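Extracellular solute-binding protein family 1 (Pseudothermotoga lettingae, PDB 5CI5) binds alpha-D-tagatose and probably serves as the extracellular sugar-binding component of an ABC transporter. Local coordinates at residues A[79-84]-A[316-321]; A[215-220]-A[406-411]; A[248-253]-A[257-262]. All blocks are in the same frame, centred on the assembly; numbering follows the deposited sequence.

From the N terminus, the chain first passes through 79-84, on strand 81-85 of the mixed sheet; interaction 1 brings back helix 312-322, closing a loop of 231 residues. The segment 215-220, just before helix 220-234, lies inside that span, but its partner 406-411, on helix 397-413, lies beyond it: interaction 2 closes a loop of 185 residues and crosses interaction 1. Interaction 3 is local, closing a loop of three residues where helix 247-255 turns back into strand 261-264 of the three-stranded sheet, within the spans of both others. The contacts are well separated, their centres 32 to 36 Å apart, and join helix to sheet, loop to C-terminal helix, and helix to following strand.

Interaction 1: residues A[79-84]-A[316-321]; sequences PDLAFA and WKLAEY
L81 packs its apolar side chain on L318 and A319 of the helix, with both of its methyls in use. CD2 does most of the touching: it lies 3.8 Å from CG of L318 and equally close to the backbone N of A319, so it rests against the helix backbone as well as a side chain. The other branch, CD1, comes 4.0 Å from CB of A319. With chi1 of L81 at -168°, CG stands opposite the backbone N, and the isobutyl group extends away from the strand toward the helix. The two leucine side chains run at a slant to each other.

Such packing of a helix on a sheet belongs to the alpha/beta architecture of periplasmic-type solute-binding proteins. Strand 81-85 pairs in parallel with strand 25-30 and antiparallel with strand 298-304. L303 of the latter touches both L81 and A319, while L318 also packs on F47 of helix 37-51.

The side-chain polar bonds made within the segments lie on the helix, on residues that do not meet the strand; D80 forms a salt bridge with K23. K317 NZ forms a salt bridge with E320 OE1 at 2.9 Å, approaching the syn lone pair. The second carboxylate oxygen, OE2, accepts a bent hydrogen bond from W316 NE1 (2.9 Å, N-H...O angle 140°), which arrives from above the carboxylate plane. E320 is thus gripped through both oxygens, and its CB lies over one face of the W316 indole, 3.7 Å above the plane and offset toward the rim.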
loop_
_atom_site.group_PDB
_atom_site.type_symbol
_atom_site.label_atom_id
_atom_site.label_comp_id
_atom_site.label_asym_id
_atom_site.label_seq_id
_atom_site.Cartn_x
_atom_site.Cartn_y
_atom_site.Cartn_z
ATOM N N PRO A 79 -9.810 10.586 -16.915
ATOM C CA PRO A 79 -10.469 11.194 -15.754
ATOM C C PRO A 79 -10.202 12.694 -15.550
ATOM O O PRO A 79 -9.181 13.246 -15.999
ATOM C CB PRO A 79 -9.869 10.401 -14.592
ATOM C CG PRO A 79 -8.498 10.186 -15.036
ATOM C CD PRO A 79 -8.559 9.912 -16.513
ATOM N N ASP A 80 -11.126 13.350 -14.848
ATOM C CA ASP A 80 -10.921 14.686 -14.316
ATOM C C ASP A 80 -10.301 14.640 -12.921
ATOM O O ASP A 80 -9.607 15.569 -12.526
ATOM C CB ASP A 80 -12.240 15.433 -14.266
ATOM C CG ASP A 80 -12.897 15.497 -15.623
ATOM O OD1 ASP A 80 -12.220 15.953 -16.552
ATOM O OD2 ASP A 80 -14.062 15.071 -15.771
ATOM N N LEU A 81 -10.584 13.566 -12.178
ATOM C CA LEU A 81 -10.016 13.326 -10.851
ATOM C C LEU A 81 -9.648 11.855 -10.783
ATOM O O LEU A 81 -10.442 11.021 -11.184
ATOM C CB LEU A 81 -11.013 13.683 -9.738
ATOM C CG LEU A 81 -10.439 13.756 -8.326
ATOM C CD1 LEU A 81 -9.449 14.872 -8.157
ATOM C CD2 LEU A 81 -11.605 13.895 -7.316
ATOM N N ALA A 82 -8.427 11.538 -10.344
ATOM C CA ALA A 82 -7.935 10.150 -10.364
ATOM C C ALA A 82 -7.220 9.813 -9.084
ATOM O O ALA A 82 -6.485 10.626 -8.551
ATOM C CB ALA A 82 -6.961 9.900 -11.536
ATOM N N PHE A 83 -7.445 8.595 -8.613
ATOM C CA PHE A 83 -6.611 7.999 -7.594
ATOM C C PHE A 83 -5.192 7.811 -8.132
ATOM O O PHE A 83 -5.010 7.369 -9.258
ATOM C CB PHE A 83 -7.191 6.655 -7.168
ATOM C CG PHE A 83 -8.080 6.732 -5.954
ATOM C CD1 PHE A 83 -9.187 7.575 -5.918
ATOM C CD2 PHE A 83 -7.804 5.938 -4.841
ATOM C CE1 PHE A 83 -9.982 7.646 -4.785
ATOM C CE2 PHE A 83 -8.587 6.011 -3.716
ATOM C CZ PHE A 83 -9.678 6.862 -3.681
ATOM N N ALA A 84 -4.206 8.116 -7.300
ATOM C CA ALA A 84 -2.802 7.875 -7.639
ATOM C C ALA A 84 -2.099 7.410 -6.367
ATOM O O ALA A 84 -2.273 7.993 -5.284
ATOM C CB ALA A 84 -2.133 9.113 -8.215
ATOM N N TRP A 316 -11.568 19.760 -8.405
ATOM C CA TRP A 316 -11.127 20.172 -7.074
ATOM C C TRP A 316 -12.298 20.125 -6.084
ATOM O O TRP A 316 -12.131 19.625 -4.962
ATOM C CB TRP A 316 -10.484 21.580 -7.071
ATOM C CG TRP A 316 -10.377 22.020 -5.679
ATOM C CD1 TRP A 316 -11.198 22.887 -5.037
ATOM C CD2 TRP A 316 -9.442 21.547 -4.710
ATOM N NE1 TRP A 316 -10.837 22.994 -3.719
ATOM C CE2 TRP A 316 -9.757 22.182 -3.492
ATOM C CE3 TRP A 316 -8.382 20.645 -4.747
ATOM C CZ2 TRP A 316 -9.047 21.952 -2.329
ATOM C CZ3 TRP A 316 -7.665 20.421 -3.575
ATOM C CH2 TRP A 316 -8.009 21.070 -2.388
ATOM N N LYS A 317 -13.484 20.622 -6.472
ATOM C CA LYS A 317 -14.643 20.589 -5.570
ATOM C C LYS A 317 -14.958 19.174 -5.101
ATOM O O LYS A 317 -15.229 18.954 -3.913
ATOM C CB LYS A 317 -15.898 21.196 -6.238
ATOM C CG LYS A 317 -15.979 22.696 -6.074
ATOM C CD LYS A 317 -16.379 23.024 -4.635
ATOM C CE LYS A 317 -16.151 24.477 -4.285
ATOM N NZ LYS A 317 -16.262 24.688 -2.814
ATOM N N LEU A 318 -14.885 18.201 -6.005
ATOM C CA LEU A 318 -15.062 16.805 -5.612
ATOM C C LEU A 318 -13.952 16.328 -4.650
ATOM O O LEU A 318 -14.236 15.666 -3.656
ATOM C CB LEU A 318 -15.119 15.904 -6.858
ATOM C CG LEU A 318 -15.291 14.395 -6.648
ATOM C CD1 LEU A 318 -16.510 14.085 -5.802
ATOM C CD2 LEU A 318 -15.397 13.696 -8.021
ATOM N N ALA A 319 -12.694 16.665 -4.941
ATOM C CA ALA A 319 -11.570 16.283 -4.063
ATOM C C ALA A 319 -11.764 16.864 -2.651
ATOM O O ALA A 319 -11.589 16.172 -1.650
ATOM C CB ALA A 319 -10.248 16.736 -4.664
ATOM N N GLU A 320 -12.158 18.122 -2.599
ATOM C CA GLU A 320 -12.421 18.826 -1.346
ATOM C C GLU A 320 -13.515 18.128 -0.550
ATOM O O GLU A 320 -13.363 17.846 0.647
ATOM C CB GLU A 320 -12.814 20.263 -1.681
ATOM C CG GLU A 320 -13.018 21.204 -0.563
ATOM C CD GLU A 320 -13.402 22.555 -1.137
ATOM O OE1 GLU A 320 -14.586 22.745 -1.466
ATOM O OE2 GLU A 320 -12.509 23.381 -1.335
ATOM N N TYR A 321 -14.593 17.776 -1.238
ATOM C CA TYR A 321 -15.693 17.083 -0.588
ATOM C C TYR A 321 -15.250 15.708 -0.074
ATOM O O TYR A 321 -15.505 15.342 1.084
ATOM C CB TYR A 321 -16.886 16.939 -1.546
ATOM C CG TYR A 321 -17.878 15.872 -1.130
ATOM C CD1 TYR A 321 -18.908 16.140 -0.232
ATOM C CD2 TYR A 321 -17.764 14.574 -1.611
ATOM C CE1 TYR A 321 -19.806 15.128 0.144
ATOM C CE2 TYR A 321 -18.645 13.574 -1.234
ATOM C CZ TYR A 321 -19.658 13.851 -0.361
ATOM O OH TYR A 321 -20.529 12.825 0.011
#

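Interaction 2: residues A[215-220]-A[406-411]; sequences AAFDSP and ENVNKI
The backbone of A215 comes within 6.0 Å of that of N409, CA to CA, where the irregular segment 215-220 meets helix 397-413. In this family 1 solute-binding protein the loop between helices 190-202 and 220-234 docks here on the C-terminal helix; S219 is the N-cap of helix 220-234, its OG accepting from the backbone N of G222.

The N409 side-chain amide meets both the N-H and the C=O of A215, one directly and one through a water. Its OD1 accepts a nearly straight hydrogen bond from A215 N (2.7 Å, N-H...O angle 177°), the donor lying in the carbonyl plane. From the other end of the same amide, ND2 donates to a water that in turn donates to A215 O. Held at both ends, the amide should be fixed in its rotation.

Beside this polar clasp, V408 points its two methyls at different loop residues. CG1 meets CB of A215 at 3.8 Å, whereas CG2 approaches the F217 ring at its edge, near the ring plane. The phenyl group also packs on I401 and A404 of the same helix, on helix 376-391, and on Y196 and L200 of helix 190-202. Its chi1 of 60° tucks CG between the backbone N and the carbonyl carbon, and the ring atom CE2 ends 4.0 Å from V408 CG2.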
loop_
_atom_site.group_PDB
_atom_site.type_symbol
_atom_site.label_atom_id
_atom_site.label_comp_id
_atom_site.label_asym_id
_atom_site.label_seq_id
_atom_site.Cartn_x
_atom_site.Cartn_y
_atom_site.Cartn_z
ATOM N N ALA A 215 21.491 2.879 -6.055
ATOM C CA ALA A 215 20.959 1.747 -5.306
ATOM C C ALA A 215 21.778 1.493 -4.056
ATOM O O ALA A 215 23.008 1.635 -4.048
ATOM C CB ALA A 215 20.917 0.502 -6.170
ATOM N N ALA A 216 21.095 1.100 -2.997
ATOM C CA ALA A 216 21.747 0.822 -1.720
ATOM C C ALA A 216 21.459 -0.607 -1.253
ATOM O O ALA A 216 22.079 -1.084 -0.306
ATOM C CB ALA A 216 21.305 1.823 -0.665
ATOM N N PHE A 217 20.528 -1.299 -1.902
ATOM C CA PHE A 217 20.098 -2.615 -1.406
ATOM C C PHE A 217 21.048 -3.759 -1.744
ATOM O O PHE A 217 20.882 -4.839 -1.191
ATOM C CB PHE A 217 18.687 -2.975 -1.917
ATOM C CG PHE A 217 18.556 -3.046 -3.438
ATOM C CD1 PHE A 217 18.794 -4.225 -4.116
ATOM C CD2 PHE A 217 18.158 -1.937 -4.180
ATOM C CE1 PHE A 217 18.647 -4.292 -5.490
ATOM C CE2 PHE A 217 18.030 -2.008 -5.548
ATOM C CZ PHE A 217 18.276 -3.186 -6.202
ATOM N N ASP A 218 22.017 -3.562 -2.644
ATOM C CA ASP A 218 23.011 -4.620 -2.935
ATOM C C ASP A 218 24.106 -4.563 -1.867
ATOM O O ASP A 218 25.235 -4.090 -2.099
ATOM C CB ASP A 218 23.612 -4.487 -4.343
ATOM C CG ASP A 218 24.483 -5.710 -4.746
ATOM O OD1 ASP A 218 24.484 -6.731 -4.026
ATOM O OD2 ASP A 218 25.168 -5.673 -5.798
ATOM N N SER A 219 23.715 -5.019 -0.679
ATOM C CA SER A 219 24.478 -4.930 0.543
ATOM C C SER A 219 24.350 -6.267 1.262
ATOM O O SER A 219 23.495 -7.079 0.922
ATOM C CB SER A 219 23.930 -3.831 1.430
ATOM O OG SER A 219 22.599 -4.203 1.867
ATOM N N PRO A 220 25.176 -6.500 2.287
ATOM C CA PRO A 220 24.976 -7.742 3.051
ATOM C C PRO A 220 23.567 -7.832 3.656
ATOM O O PRO A 220 22.938 -8.917 3.625
ATOM C CB PRO A 220 26.065 -7.659 4.122
ATOM C CG PRO A 220 27.151 -6.886 3.428
ATOM C CD PRO A 220 26.433 -5.828 2.649
ATOM N N GLU A 406 22.382 -3.018 -10.483
ATOM C CA GLU A 406 22.988 -2.445 -11.681
ATOM C C GLU A 406 21.938 -1.776 -12.567
ATOM O O GLU A 406 22.148 -0.671 -13.072
ATOM C CB GLU A 406 23.765 -3.528 -12.445
ATOM C CG GLU A 406 25.079 -3.862 -11.728
ATOM C CD GLU A 406 25.838 -5.059 -12.284
ATOM O OE1 GLU A 406 25.303 -5.805 -13.127
ATOM O OE2 GLU A 406 26.996 -5.253 -11.852
ATOM N N ASN A 407 20.782 -2.413 -12.722
ATOM C CA ASN A 407 19.725 -1.844 -13.539
ATOM C C ASN A 407 19.138 -0.599 -12.896
ATOM O O ASN A 407 18.792 0.372 -13.577
ATOM C CB ASN A 407 18.632 -2.875 -13.785
ATOM C CG ASN A 407 19.066 -3.960 -14.741
ATOM O OD1 ASN A 407 20.072 -3.826 -15.447
ATOM N ND2 ASN A 407 18.314 -5.056 -14.768
ATOM N N VAL A 408 19.005 -0.616 -11.577
ATOM C CA VAL A 408 18.512 0.563 -10.872
ATOM C C VAL A 408 19.492 1.733 -11.059
ATOM O O VAL A 408 19.076 2.878 -11.273
ATOM C CB VAL A 408 18.288 0.257 -9.384
ATOM C CG1 VAL A 408 18.128 1.541 -8.565
ATOM C CG2 VAL A 408 17.066 -0.637 -9.223
ATOM N N ASN A 409 20.789 1.464 -10.998
ATOM C CA ASN A 409 21.745 2.552 -11.162
ATOM C C ASN A 409 21.707 3.130 -12.574
ATOM O O ASN A 409 21.900 4.337 -12.747
ATOM C CB ASN A 409 23.158 2.084 -10.809
ATOM C CG ASN A 409 23.355 1.932 -9.323
ATOM O OD1 ASN A 409 22.614 2.503 -8.521
ATOM N ND2 ASN A 409 24.378 1.179 -8.936
ATOM N N LYS A 410 21.446 2.292 -13.573
ATOM C CA LYS A 410 21.311 2.775 -14.946
ATOM C C LYS A 410 20.041 3.627 -15.092
ATOM O O LYS A 410 20.050 4.674 -15.746
ATOM C CB LYS A 410 21.302 1.600 -15.923
ATOM C CG LYS A 410 22.691 0.937 -16.075
ATOM C CD LYS A 410 22.668 -0.412 -16.831
ATOM C CE LYS A 410 24.036 -1.140 -16.767
ATOM N NZ LYS A 410 25.154 -0.394 -17.448
ATOM N N ILE A 411 18.966 3.182 -14.458
ATOM C CA ILE A 411 17.723 3.930 -14.455
ATOM C C ILE A 411 17.943 5.310 -13.853
ATOM O O ILE A 411 17.431 6.307 -14.377
ATOM C CB ILE A 411 16.633 3.165 -13.666
ATOM C CG1 ILE A 411 16.144 1.958 -14.472
ATOM C CG2 ILE A 411 15.470 4.078 -13.289
ATOM C CD1 ILE A 411 15.394 0.891 -13.638
HETATM O O HOH W 1 24.673 0.599 -6.046
#

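Interaction 3: residues A[248-253]-A[257-262]; sequences DDYRNM and NRVAMA
M253, a selenomethionine, bonds to R258 through its backbone and packs on V259 and R258 NH1 through its side chain where helix 247-255 ends. The turn is a Schellman motif: N257, with positive phi (55°), is its C-prime residue, and R258 N donates to M253 O at 3.0 Å. The chain is thereby reversed from the helix toward strand 261-264, so that V259 and A262 come back along the helix just left.

The tightest apolar approach is M253 CB to V259 CG2, at 3.6 Å. Beyond CG the M253 chain is extended, and SE lies 4.0 Å from that same valine methyl. R258 NH1 also comes 3.8 Å from M253 CG, set obliquely. The arginine reaches there because its chain bends at chi2 and chi3, while NH2 bonds to the carbonyl oxygen of R178. One turn back along the helix, Y250 leans its CB on A262 CB at 3.9 Å, and V259 CG1 lies 4.2 Å from the same Y250 CB. The tyrosine hydroxyl is bonded to V184 O, which ties the ring's far end to another part of the chain.

Farther out, backbone bonds from A262 to L142 place the returning segment in the three-stranded sheet, and N257 OD1 accepts from N144 ND2. On the helix, D248 OD2 is hydrogen-bonded to NE2 of Q32, a residue of the tagatose pocket, and to H191 NE2. Its other oxygen, OD1, forms a salt bridge with R251 NH1 at 2.8 Å, close to the guanidinium plane.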
loop_
_atom_site.group_PDB
_atom_site.type_symbol
_atom_site.label_atom_id
_atom_site.label_comp_id
_atom_site.label_asym_id
_atom_site.label_seq_id
_atom_site.Cartn_x
_atom_site.Cartn_y
_atom_site.Cartn_z
ATOM N N ASP A 248 -3.110 -9.512 -1.236
ATOM C CA ASP A 248 -4.560 -9.415 -1.292
ATOM C C ASP A 248 -5.166 -10.819 -1.371
ATOM O O ASP A 248 -6.166 -11.102 -0.708
ATOM C CB ASP A 248 -5.009 -8.556 -2.461
ATOM C CG ASP A 248 -4.491 -7.131 -2.367
ATOM O OD1 ASP A 248 -4.578 -6.563 -1.257
ATOM O OD2 ASP A 248 -4.049 -6.555 -3.393
ATOM N N ASP A 249 -4.530 -11.697 -2.146
ATOM C CA ASP A 249 -4.893 -13.106 -2.179
ATOM C C ASP A 249 -4.771 -13.724 -0.778
ATOM O O ASP A 249 -5.669 -14.437 -0.304
ATOM C CB ASP A 249 -4.001 -13.854 -3.167
ATOM C CG ASP A 249 -4.024 -13.246 -4.541
ATOM O OD1 ASP A 249 -5.138 -12.993 -5.037
ATOM O OD2 ASP A 249 -2.937 -12.994 -5.116
ATOM N N TYR A 250 -3.676 -13.411 -0.098
ATOM C CA TYR A 250 -3.443 -13.977 1.236
ATOM C C TYR A 250 -4.490 -13.490 2.238
ATOM O O TYR A 250 -4.867 -14.248 3.136
ATOM C CB TYR A 250 -2.028 -13.662 1.715
ATOM C CG TYR A 250 -0.951 -14.265 0.830
ATOM C CD1 TYR A 250 -1.103 -15.538 0.292
ATOM C CD2 TYR A 250 0.214 -13.554 0.506
ATOM C CE1 TYR A 250 -0.124 -16.090 -0.510
ATOM C CE2 TYR A 250 1.181 -14.093 -0.306
ATOM C CZ TYR A 250 1.011 -15.368 -0.815
ATOM O OH TYR A 250 1.959 -15.952 -1.604
ATOM N N ARG A 251 -4.945 -12.242 2.117
ATOM C CA ARG A 251 -5.987 -11.721 3.002
ATOM C C ARG A 251 -7.278 -12.504 2.786
ATOM O O ARG A 251 -7.977 -12.859 3.736
ATOM C CB ARG A 251 -6.230 -10.223 2.762
ATOM C CG ARG A 251 -7.273 -9.610 3.660
ATOM C CD ARG A 251 -7.640 -8.190 3.232
ATOM N NE ARG A 251 -8.231 -8.153 1.900
ATOM C CZ ARG A 251 -7.635 -7.660 0.809
ATOM N NH1 ARG A 251 -6.418 -7.121 0.846
ATOM N NH2 ARG A 251 -8.287 -7.680 -0.341
ATOM N N ASN A 252 -7.609 -12.774 1.528
ATOM C CA ASN A 252 -8.807 -13.539 1.250
ATOM C C ASN A 252 -8.687 -14.985 1.738
ATOM O O ASN A 252 -9.646 -15.558 2.238
ATOM C CB ASN A 252 -9.121 -13.453 -0.244
ATOM C CG ASN A 252 -9.731 -12.107 -0.613
ATOM O OD1 ASN A 252 -10.669 -11.670 0.033
ATOM N ND2 ASN A 252 -9.163 -11.428 -1.606
HETATM N N MSE A 253 -7.491 -15.551 1.660
HETATM C CA MSE A 253 -7.259 -16.898 2.169
HETATM C C MSE A 253 -7.287 -16.880 3.685
HETATM O O MSE A 253 -7.751 -17.845 4.324
HETATM C CB MSE A 253 -5.933 -17.446 1.662
HETATM C CG MSE A 253 -5.917 -17.642 0.156
HETATM SE SE MSE A 253 -4.176 -18.189 -0.468
HETATM C CE MSE A 253 -4.468 -18.017 -2.378
ATOM N N ASN A 257 -9.449 -18.977 6.875
ATOM C CA ASN A 257 -8.575 -19.679 7.824
ATOM C C ASN A 257 -7.584 -20.633 7.156
ATOM O O ASN A 257 -7.304 -21.717 7.669
ATOM C CB ASN A 257 -9.449 -20.409 8.851
ATOM C CG ASN A 257 -10.410 -19.470 9.542
ATOM O OD1 ASN A 257 -10.015 -18.421 10.047
ATOM N ND2 ASN A 257 -11.693 -19.810 9.518
ATOM N N ARG A 258 -6.994 -20.194 6.040
ATOM C CA ARG A 258 -5.981 -20.993 5.346
ATOM C C ARG A 258 -4.600 -20.357 5.353
ATOM O O ARG A 258 -3.624 -21.043 5.110
ATOM C CB ARG A 258 -6.401 -21.232 3.904
ATOM C CG ARG A 258 -7.704 -22.024 3.825
ATOM C CD ARG A 258 -7.745 -22.880 2.609
ATOM N NE ARG A 258 -7.703 -22.081 1.404
ATOM C CZ ARG A 258 -6.679 -22.008 0.561
ATOM N NH1 ARG A 258 -6.799 -21.238 -0.504
ATOM N NH2 ARG A 258 -5.545 -22.675 0.762
ATOM N N VAL A 259 -4.520 -19.056 5.617
ATOM C CA VAL A 259 -3.214 -18.374 5.700
ATOM C C VAL A 259 -3.183 -17.566 6.970
ATOM O O VAL A 259 -3.992 -16.680 7.146
ATOM C CB VAL A 259 -2.951 -17.459 4.488
ATOM C CG1 VAL A 259 -1.642 -16.621 4.681
ATOM C CG2 VAL A 259 -2.838 -18.287 3.266
ATOM N N ALA A 260 -2.230 -17.859 7.856
ATOM C CA ALA A 260 -2.265 -17.311 9.206
ATOM C C ALA A 260 -1.621 -15.956 9.349
ATOM O O ALA A 260 -1.952 -15.238 10.290
ATOM C CB ALA A 260 -1.614 -18.270 10.171
HETATM N N MSE A 261 -0.690 -15.627 8.456
HETATM C CA MSE A 261 0.059 -14.374 8.549
HETATM C C MSE A 261 0.303 -13.858 7.152
HETATM O O MSE A 261 0.560 -14.642 6.251
HETATM C CB MSE A 261 1.412 -14.557 9.252
HETATM C CG MSE A 261 1.333 -14.891 10.711
HETATM SE SE MSE A 261 3.093 -15.000 11.519
HETATM C CE MSE A 261 3.466 -16.878 11.240
ATOM N N ALA A 262 0.260 -12.540 7.007
ATOM C CA ALA A 262 0.626 -11.875 5.764
ATOM C C ALA A 262 1.041 -10.460 6.079
ATOM O O ALA A 262 0.928 -10.010 7.216
ATOM C CB ALA A 262 -0.543 -11.871 4.791
#